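Local coordinates for protein aminopentol aminotransferase (Sphingopyxis macrogoltabida, PDB 6HBS) that transfers the amino group of aminopentol, the hydrolysed form of fumonisin B1, to pyruvate with the help of pyridoxal 5'-phosphate, at residues A[137-142]-A[166-171]; A[131-136]-A[188-193]; A[9-14]-A[35-40]. All coordinates share one frame; numbering follows the deposited sequence.

Contact 1 of 3, residues A[137-142]-A[166-171]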
# COMPACT_ATOMS: atom_id res chain seq x y z
N THR A 137 14.70 9.31 -18.55
CA THR A 137 14.86 10.39 -17.56
C THR A 137 13.50 10.85 -17.04
O THR A 137 12.60 11.22 -17.78
CB THR A 137 15.72 11.56 -18.08
OG1 THR A 137 17.01 11.06 -18.46
CG2 THR A 137 15.89 12.62 -17.02
N ILE A 138 13.40 10.87 -15.71
CA ILE A 138 12.24 11.41 -15.01
C ILE A 138 12.64 12.76 -14.39
O ILE A 138 13.60 12.83 -13.64
CB ILE A 138 11.75 10.41 -13.94
CG1 ILE A 138 11.31 9.10 -14.59
CG2 ILE A 138 10.65 11.03 -13.10
CD1 ILE A 138 10.02 9.16 -15.36
N LEU A 139 11.91 13.82 -14.73
CA LEU A 139 12.22 15.15 -14.17
C LEU A 139 11.34 15.44 -12.95
O LEU A 139 10.11 15.45 -13.07
CB LEU A 139 12.01 16.22 -15.24
CG LEU A 139 12.94 16.13 -16.45
CD1 LEU A 139 12.69 17.29 -17.42
CD2 LEU A 139 14.39 16.04 -16.02
N CYS A 140 11.97 15.74 -11.81
CA CYS A 140 11.24 16.13 -10.59
C CYS A 140 11.82 17.46 -10.08
O CYS A 140 12.96 17.81 -10.40
CB CYS A 140 11.35 15.05 -9.51
SG CYS A 140 10.66 13.47 -10.06
N ALA A 141 11.01 18.21 -9.34
CA ALA A 141 11.43 19.44 -8.69
C ALA A 141 12.33 19.09 -7.51
O ALA A 141 12.01 18.15 -6.76
CB ALA A 141 10.21 20.20 -8.24
N LYS A 142 13.43 19.84 -7.32
CA LYS A 142 14.28 19.70 -6.15
C LYS A 142 13.43 19.84 -4.88
O LYS A 142 12.64 20.78 -4.77
CB LYS A 142 15.32 20.82 -6.05
CG LYS A 142 16.45 20.75 -7.06
CD LYS A 142 17.34 22.00 -7.08
CE LYS A 142 18.30 22.00 -8.26
NZ LYS A 142 17.61 22.35 -9.53
N HIS A 166 18.55 7.92 -13.03
CA HIS A 166 17.82 8.47 -14.17
C HIS A 166 16.64 9.33 -13.69
O HIS A 166 15.65 9.42 -14.36
CB HIS A 166 17.39 7.35 -15.14
CG HIS A 166 18.56 6.79 -15.88
ND1 HIS A 166 19.34 7.59 -16.71
CD2 HIS A 166 19.13 5.56 -15.86
CE1 HIS A 166 20.33 6.84 -17.21
NE2 HIS A 166 20.23 5.60 -16.69
N VAL A 167 16.79 9.96 -12.53
CA VAL A 167 15.92 11.05 -12.07
C VAL A 167 16.78 12.31 -12.11
O VAL A 167 17.87 12.29 -11.58
CB VAL A 167 15.39 10.81 -10.64
CG1 VAL A 167 14.44 11.92 -10.20
CG2 VAL A 167 14.76 9.43 -10.53
N ALA A 168 16.28 13.35 -12.75
CA ALA A 168 16.96 14.64 -12.80
C ALA A 168 16.02 15.73 -12.29
O ALA A 168 14.82 15.52 -12.24
CB ALA A 168 17.45 14.94 -14.21
N TYR A 169 16.58 16.90 -11.97
CA TYR A 169 15.87 17.86 -11.13
C TYR A 169 15.83 19.22 -11.81
O TYR A 169 16.74 19.56 -12.62
CB TYR A 169 16.48 17.89 -9.74
CG TYR A 169 16.47 16.55 -9.04
CD1 TYR A 169 15.32 16.05 -8.44
CD2 TYR A 169 17.59 15.75 -9.04
CE1 TYR A 169 15.31 14.81 -7.83
CE2 TYR A 169 17.60 14.50 -8.45
CZ TYR A 169 16.45 14.03 -7.83
OH TYR A 169 16.47 12.78 -7.26
N TYR A 170 14.76 19.96 -11.51
CA TYR A 170 14.58 21.35 -11.90
C TYR A 170 14.11 22.11 -10.65
O TYR A 170 13.73 21.50 -9.65
CB TYR A 170 13.58 21.48 -13.06
CG TYR A 170 12.18 21.02 -12.72
CD1 TYR A 170 11.77 19.70 -12.90
CD2 TYR A 170 11.26 21.90 -12.19
CE1 TYR A 170 10.49 19.28 -12.56
CE2 TYR A 170 9.98 21.50 -11.85
CZ TYR A 170 9.58 20.19 -12.03
OH TYR A 170 8.31 19.82 -11.64
N THR A 171 14.13 23.45 -10.71
CA THR A 171 13.61 24.31 -9.61
C THR A 171 12.11 24.54 -9.83
O THR A 171 11.69 25.02 -10.87
CB THR A 171 14.34 25.66 -9.56
OG1 THR A 171 15.69 25.29 -9.36
CG2 THR A 171 13.86 26.57 -8.44
O HOH W 1 19.22 10.32 -17.02
O HOH W 2 18.18 22.13 -12.16

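Contact 2 of 3, residues A[131-136]-A[188-193]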
# COMPACT_ATOMS: atom_id res chain seq x y z
N ALA A 131 7.93 3.08 -20.11
CA ALA A 131 7.35 2.16 -21.10
C ALA A 131 6.79 2.90 -22.33
O ALA A 131 6.96 2.42 -23.46
CB ALA A 131 6.26 1.30 -20.50
N HIS A 132 6.11 4.02 -22.09
CA HIS A 132 5.40 4.76 -23.11
C HIS A 132 6.41 5.38 -24.08
O HIS A 132 6.18 5.35 -25.28
CB HIS A 132 4.55 5.86 -22.49
CG HIS A 132 3.86 6.75 -23.48
ND1 HIS A 132 2.67 6.41 -24.06
CD2 HIS A 132 4.19 7.96 -23.97
CE1 HIS A 132 2.29 7.39 -24.88
NE2 HIS A 132 3.22 8.35 -24.85
N THR A 133 7.47 5.95 -23.53
CA THR A 133 8.38 6.76 -24.34
C THR A 133 9.59 5.96 -24.82
O THR A 133 10.26 6.42 -25.72
CB THR A 133 8.86 7.98 -23.56
OG1 THR A 133 9.59 7.47 -22.45
CG2 THR A 133 7.75 8.89 -23.12
N GLY A 134 9.96 4.88 -24.12
CA GLY A 134 11.22 4.18 -24.36
C GLY A 134 12.43 5.00 -23.93
O GLY A 134 13.53 4.69 -24.32
N ARG A 135 12.23 5.99 -23.04
CA ARG A 135 13.29 6.86 -22.53
C ARG A 135 13.47 6.66 -21.03
O ARG A 135 12.64 5.99 -20.36
CB ARG A 135 12.98 8.34 -22.79
CG ARG A 135 12.79 8.66 -24.26
CD ARG A 135 12.09 9.98 -24.40
NE ARG A 135 11.60 10.23 -25.74
CZ ARG A 135 10.67 11.12 -26.05
NH1 ARG A 135 10.24 11.18 -27.30
NH2 ARG A 135 10.17 11.93 -25.13
N LYS A 136 14.54 7.24 -20.49
CA LYS A 136 14.93 6.92 -19.13
C LYS A 136 14.62 8.04 -18.13
O LYS A 136 14.36 7.71 -16.95
CB LYS A 136 16.43 6.62 -19.08
CG LYS A 136 16.85 5.38 -19.85
CD LYS A 136 18.31 5.11 -19.69
CE LYS A 136 18.77 3.88 -20.44
NZ LYS A 136 20.22 3.68 -20.23
N ASP A 188 15.67 12.41 -24.07
CA ASP A 188 15.56 11.26 -23.17
C ASP A 188 14.56 11.51 -22.04
O ASP A 188 14.66 10.85 -21.01
CB ASP A 188 16.92 10.89 -22.57
CG ASP A 188 16.90 9.58 -21.81
OD1 ASP A 188 16.30 8.60 -22.30
OD2 ASP A 188 17.47 9.55 -20.71
N ILE A 189 13.64 12.47 -22.19
CA ILE A 189 12.70 12.75 -21.06
C ILE A 189 11.47 11.83 -21.21
O ILE A 189 10.72 11.88 -22.18
CB ILE A 189 12.29 14.22 -20.94
CG1 ILE A 189 13.50 15.16 -20.88
CG2 ILE A 189 11.35 14.40 -19.74
CD1 ILE A 189 14.46 14.84 -19.79
N ALA A 190 11.26 11.01 -20.18
CA ALA A 190 10.10 10.11 -20.14
C ALA A 190 8.90 10.86 -19.56
O ALA A 190 7.77 10.72 -20.03
CB ALA A 190 10.44 8.90 -19.31
N ALA A 191 9.15 11.68 -18.52
CA ALA A 191 8.10 12.41 -17.85
C ALA A 191 8.64 13.59 -17.03
O ALA A 191 9.80 13.59 -16.61
CB ALA A 191 7.35 11.47 -16.94
N VAL A 192 7.73 14.54 -16.79
CA VAL A 192 7.84 15.61 -15.80
C VAL A 192 6.80 15.36 -14.70
O VAL A 192 5.59 15.29 -14.98
CB VAL A 192 7.53 16.99 -16.44
CG1 VAL A 192 7.40 18.08 -15.38
CG2 VAL A 192 8.54 17.39 -17.50
N PHE A 193 7.26 15.26 -13.47
CA PHE A 193 6.40 15.23 -12.30
C PHE A 193 6.36 16.64 -11.71
O PHE A 193 7.43 17.27 -11.52
CB PHE A 193 6.94 14.29 -11.22
CG PHE A 193 6.67 12.82 -11.44
CD1 PHE A 193 7.22 12.14 -12.51
CD2 PHE A 193 5.85 12.11 -10.56
CE1 PHE A 193 6.98 10.79 -12.70
CE2 PHE A 193 5.60 10.77 -10.75
CZ PHE A 193 6.16 10.10 -11.82

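Contact 3 of 3, residues A[9-14]-A[35-40]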
# COMPACT_ATOMS: atom_id res chain seq x y z
N ASP A 9 3.18 5.48 29.22
CA ASP A 9 3.17 4.00 29.25
C ASP A 9 3.36 3.49 27.81
O ASP A 9 4.19 2.58 27.56
CB ASP A 9 1.87 3.44 29.84
CG ASP A 9 1.75 1.91 29.84
OD1 ASP A 9 2.63 1.26 30.44
OD2 ASP A 9 0.82 1.38 29.17
N LEU A 10 2.57 4.07 26.89
CA LEU A 10 2.52 3.66 25.50
C LEU A 10 3.87 3.95 24.83
O LEU A 10 4.36 3.12 24.10
CB LEU A 10 1.37 4.39 24.79
CG LEU A 10 -0.01 3.78 25.03
CD1 LEU A 10 -1.10 4.71 24.54
CD2 LEU A 10 -0.13 2.42 24.34
N ARG A 11 4.52 5.06 25.17
CA ARG A 11 5.82 5.40 24.59
C ARG A 11 6.92 4.45 25.12
O ARG A 11 7.81 4.05 24.34
CB ARG A 11 6.19 6.86 24.85
CG ARG A 11 5.47 7.87 23.96
CD ARG A 11 6.05 9.22 24.33
NE ARG A 11 5.45 10.34 23.61
CZ ARG A 11 5.75 10.67 22.36
NH1 ARG A 11 6.66 9.98 21.69
NH2 ARG A 11 5.13 11.69 21.78
N GLU A 12 6.87 4.09 26.40
CA GLU A 12 7.84 3.13 27.00
C GLU A 12 7.73 1.78 26.28
O GLU A 12 8.74 1.13 26.01
CB GLU A 12 7.61 2.91 28.51
CG GLU A 12 8.64 2.00 29.23
CD GLU A 12 8.50 0.45 29.34
OE1 GLU A 12 7.42 -0.16 28.98
OE2 GLU A 12 9.51 -0.20 29.78
N ARG A 13 6.49 1.31 26.10
CA ARG A 13 6.21 0.02 25.50
C ARG A 13 6.60 0.06 24.00
O ARG A 13 7.23 -0.89 23.50
CB ARG A 13 4.74 -0.38 25.69
CG ARG A 13 4.37 -0.75 27.11
CD ARG A 13 2.88 -0.74 27.31
NE ARG A 13 2.17 -1.62 26.38
CZ ARG A 13 0.90 -1.47 26.04
NH1 ARG A 13 0.18 -0.49 26.57
NH2 ARG A 13 0.34 -2.31 25.19
N ALA A 14 6.21 1.14 23.30
CA ALA A 14 6.44 1.30 21.88
C ALA A 14 7.94 1.20 21.57
O ALA A 14 8.30 0.52 20.62
CB ALA A 14 5.83 2.59 21.34
N PHE A 35 3.73 17.09 22.12
CA PHE A 35 2.90 16.49 21.07
C PHE A 35 2.67 15.02 21.41
O PHE A 35 3.62 14.28 21.62
CB PHE A 35 3.51 16.70 19.68
CG PHE A 35 3.18 18.04 19.08
CD1 PHE A 35 3.92 19.17 19.42
CD2 PHE A 35 2.10 18.19 18.23
CE1 PHE A 35 3.59 20.41 18.89
CE2 PHE A 35 1.76 19.43 17.71
CZ PHE A 35 2.51 20.54 18.05
N PRO A 36 1.40 14.58 21.51
CA PRO A 36 1.09 13.15 21.68
C PRO A 36 1.39 12.33 20.40
O PRO A 36 1.14 12.79 19.29
CB PRO A 36 -0.42 13.15 21.96
CG PRO A 36 -0.93 14.38 21.25
CD PRO A 36 0.18 15.40 21.41
N GLN A 37 1.95 11.14 20.61
CA GLN A 37 2.24 10.17 19.53
C GLN A 37 1.03 9.29 19.22
O GLN A 37 0.71 9.07 18.05
CB GLN A 37 3.44 9.30 19.89
CG GLN A 37 3.81 8.33 18.77
CD GLN A 37 4.24 8.99 17.49
OE1 GLN A 37 5.45 9.18 17.26
NE2 GLN A 37 3.29 9.34 16.63
N PHE A 38 0.34 8.79 20.27
CA PHE A 38 -0.70 7.79 20.18
C PHE A 38 -2.07 8.36 20.53
O PHE A 38 -2.20 9.04 21.52
CB PHE A 38 -0.34 6.63 21.11
CG PHE A 38 0.88 5.89 20.65
CD1 PHE A 38 0.82 5.09 19.51
CD2 PHE A 38 2.09 6.06 21.29
CE1 PHE A 38 1.94 4.42 19.07
CE2 PHE A 38 3.22 5.40 20.83
CZ PHE A 38 3.14 4.57 19.73
N PHE A 39 -3.09 8.00 19.74
CA PHE A 39 -4.46 8.51 19.88
C PHE A 39 -5.45 7.39 20.21
O PHE A 39 -5.12 6.19 20.10
CB PHE A 39 -4.86 9.25 18.61
CG PHE A 39 -3.99 10.46 18.38
CD1 PHE A 39 -2.73 10.33 17.81
CD2 PHE A 39 -4.41 11.71 18.81
CE1 PHE A 39 -1.93 11.45 17.65
CE2 PHE A 39 -3.60 12.83 18.65
CZ PHE A 39 -2.36 12.69 18.05
N ARG A 40 -6.65 7.77 20.66
CA ARG A 40 -7.67 6.79 21.06
C ARG A 40 -8.86 6.83 20.10
O ARG A 40 -9.45 5.79 19.77
CB ARG A 40 -8.08 6.96 22.52
CG ARG A 40 -8.71 5.69 23.09
CD ARG A 40 -9.22 5.81 24.51
NE ARG A 40 -10.49 6.53 24.53
CZ ARG A 40 -11.68 5.99 24.30
NH1 ARG A 40 -11.78 4.69 24.02
NH2 ARG A 40 -12.77 6.74 24.34
O HOH W 3 7.13 8.62 19.11

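Contact 1 of 3, residues A[137-142]-A[166-171]
The ring of Y170 lies against A141, whose CA sits over the ring centre and whose CB makes an off-centre CH-pi contact, 4.2 Å from the Y170 ring centroid. With chi1 at 63°, CG of Y170 stands between its own backbone N and carbonyl carbon, which folds the ring back over the neighbouring strand; L139 O then meets the edge of the ring in its plane. The hydroxyl of Y170 reaches across strand 137-141 to hydrogen-bond F193 O of strand 189-194. On the same face L139 CD2 packs 3.7 Å from A168 CB, and helix 175-184 closes over L139 and Y170, so this is the dense side of the contact. Five backbone bonds alternate along the two strands, I138 and C140 each donating and accepting. The bond from Y170 N to C140 O is the most bent (150°), and the same oxygen also takes a CA-H contact from Y169 CA at 3.0 Å. The other face is more thinly filled within the pair: C140 SG rests 4.1 Å from V167 CG1, and C140 CB faces Y169 CD1. The solvent side begins at Y169 and K142, where the lysine crosses the tyrosine with CG 3.9 Å from Y169 CB. Water mediates beyond that point, joining K142 NZ (2.7 Å to the water oxygen) to Y169 O. A second water links T137 OG1, itself also bonded to D188, with ND1 of H166 in the plane of the imidazole; H166 packs on S162 of the second subunit. The in-register parallel pairing forms the edge of the seven-stranded mixed sheet in the large domain of fold-type I PLP enzymes, with strand 167-170 outermost within the chain.

Contact 2 of 3, residues A[131-136]-A[188-193]
D188 takes the backbone N-H of K136 rather than either neighbouring cationic group: its OD1 lies 2.9 Å from K136 N, met from above the carboxylate plane, while R135 NE is 6.0 Å from D188 OD1. The aliphatic part of R135 instead slides past D188 in the opposite direction, its CB 3.4 Å from D188 OD1. Extended from CG to NE, the R135 chain delivers NH2 to I189 O at 3.0 Å in a nearly straight bond (167°), with the carbonyl oxygen in the guanidinium plane; NH1 is taken by T223 O. Cutting R135 back to an alanine would probably leave I189 O and T223 O without these donors and open a gap along D188 and I189 where CG and CD had lain. Where helix 118-133 ends, T133 OG1, hydrogen-bonded to A129 O within the helix, also accepts R135 N at 3.1 Å in an ST turn and touches A190 CB, while G134 turns the chain with positive phi. D188 OD2 is satisfied by T137 OG1. Both bonds between the segments thus pair a charged side chain with a neutral backbone group, fixing helix exit against strand start by directional hydrogen bonding rather than a salt bridge.

Contact 3 of 3, residues A[9-14]-A[35-40]
With CG anti to the carbonyl carbon (chi1 -77°) and the chain extended from there to NE, R11 reaches off the side of helix 5-17 and lays its guanidinium on Q37. CB of Q37 covers one face of that group near its rim, 3.6 Å from R11 CZ. Q37 itself sends CG anti to its backbone N and then bends at chi2 (63°), which turns its amide away from the helix and sets it 49° from the guanidinium plane. At the guanidinium edge, R11 NH2 lies 3.0 Å from F35 O, in plane but poorly aimed, so this hydrogen bond is weak; T28 OG1 is a further partner of the same nitrogen. A water accepts weakly from R11 NH1 and donates to Q37 OE1, with 2.6 Å between its oxygen and Q37 OE1. The amide is anchored by E26 O and T28 N. Alongside this polar patch, F38 points toward the helix and meets two residues one turn apart: L10 CB approaches F38 CD2 at 3.9 Å and A14 CB approaches F38 CZ at 3.7 Å. Q37 CG sits over one face of the F38 ring, toward its rim, and S92 of the second subunit also packs on this phenylalanine. The side-chain OE1 of Q7, one turn before R11 on the helix, accepts the backbone N-H groups of both Q37 and F38. On another side of the helix R13 bridges D9, NH1 to OD2 at 3.3 Å, and pairs with E100 of the second subunit. The partners of R11 here include neutral oxygens, of a carbonyl and a water (both weakly bonded) and of the T28 hydroxyl, so across these two segments packing on F38 and hydrogen bonds to neutral groups, not a salt bridge, join helix and loop.

From the N terminus, contact 3 closes first, bringing residues 35-40 back to helix 5-17 and joining that helix to the approach to the four-stranded sheet. Contacts 1 and 2 follow in series with it. Contact 2 opens at the end of helix 118-133; strand 137-141 comes next, contact 1 closes the loop to 166-171, and only then does 188-193 return to complete contact 2, so contact 1 is nested within it. Their centres are 12 Å apart and they meet directly, since strand 137-141 lies between strands 167-170 and 189-194 in one sheet. Contact 3 is remote, about 25 Å from contact 1 between nearest atoms.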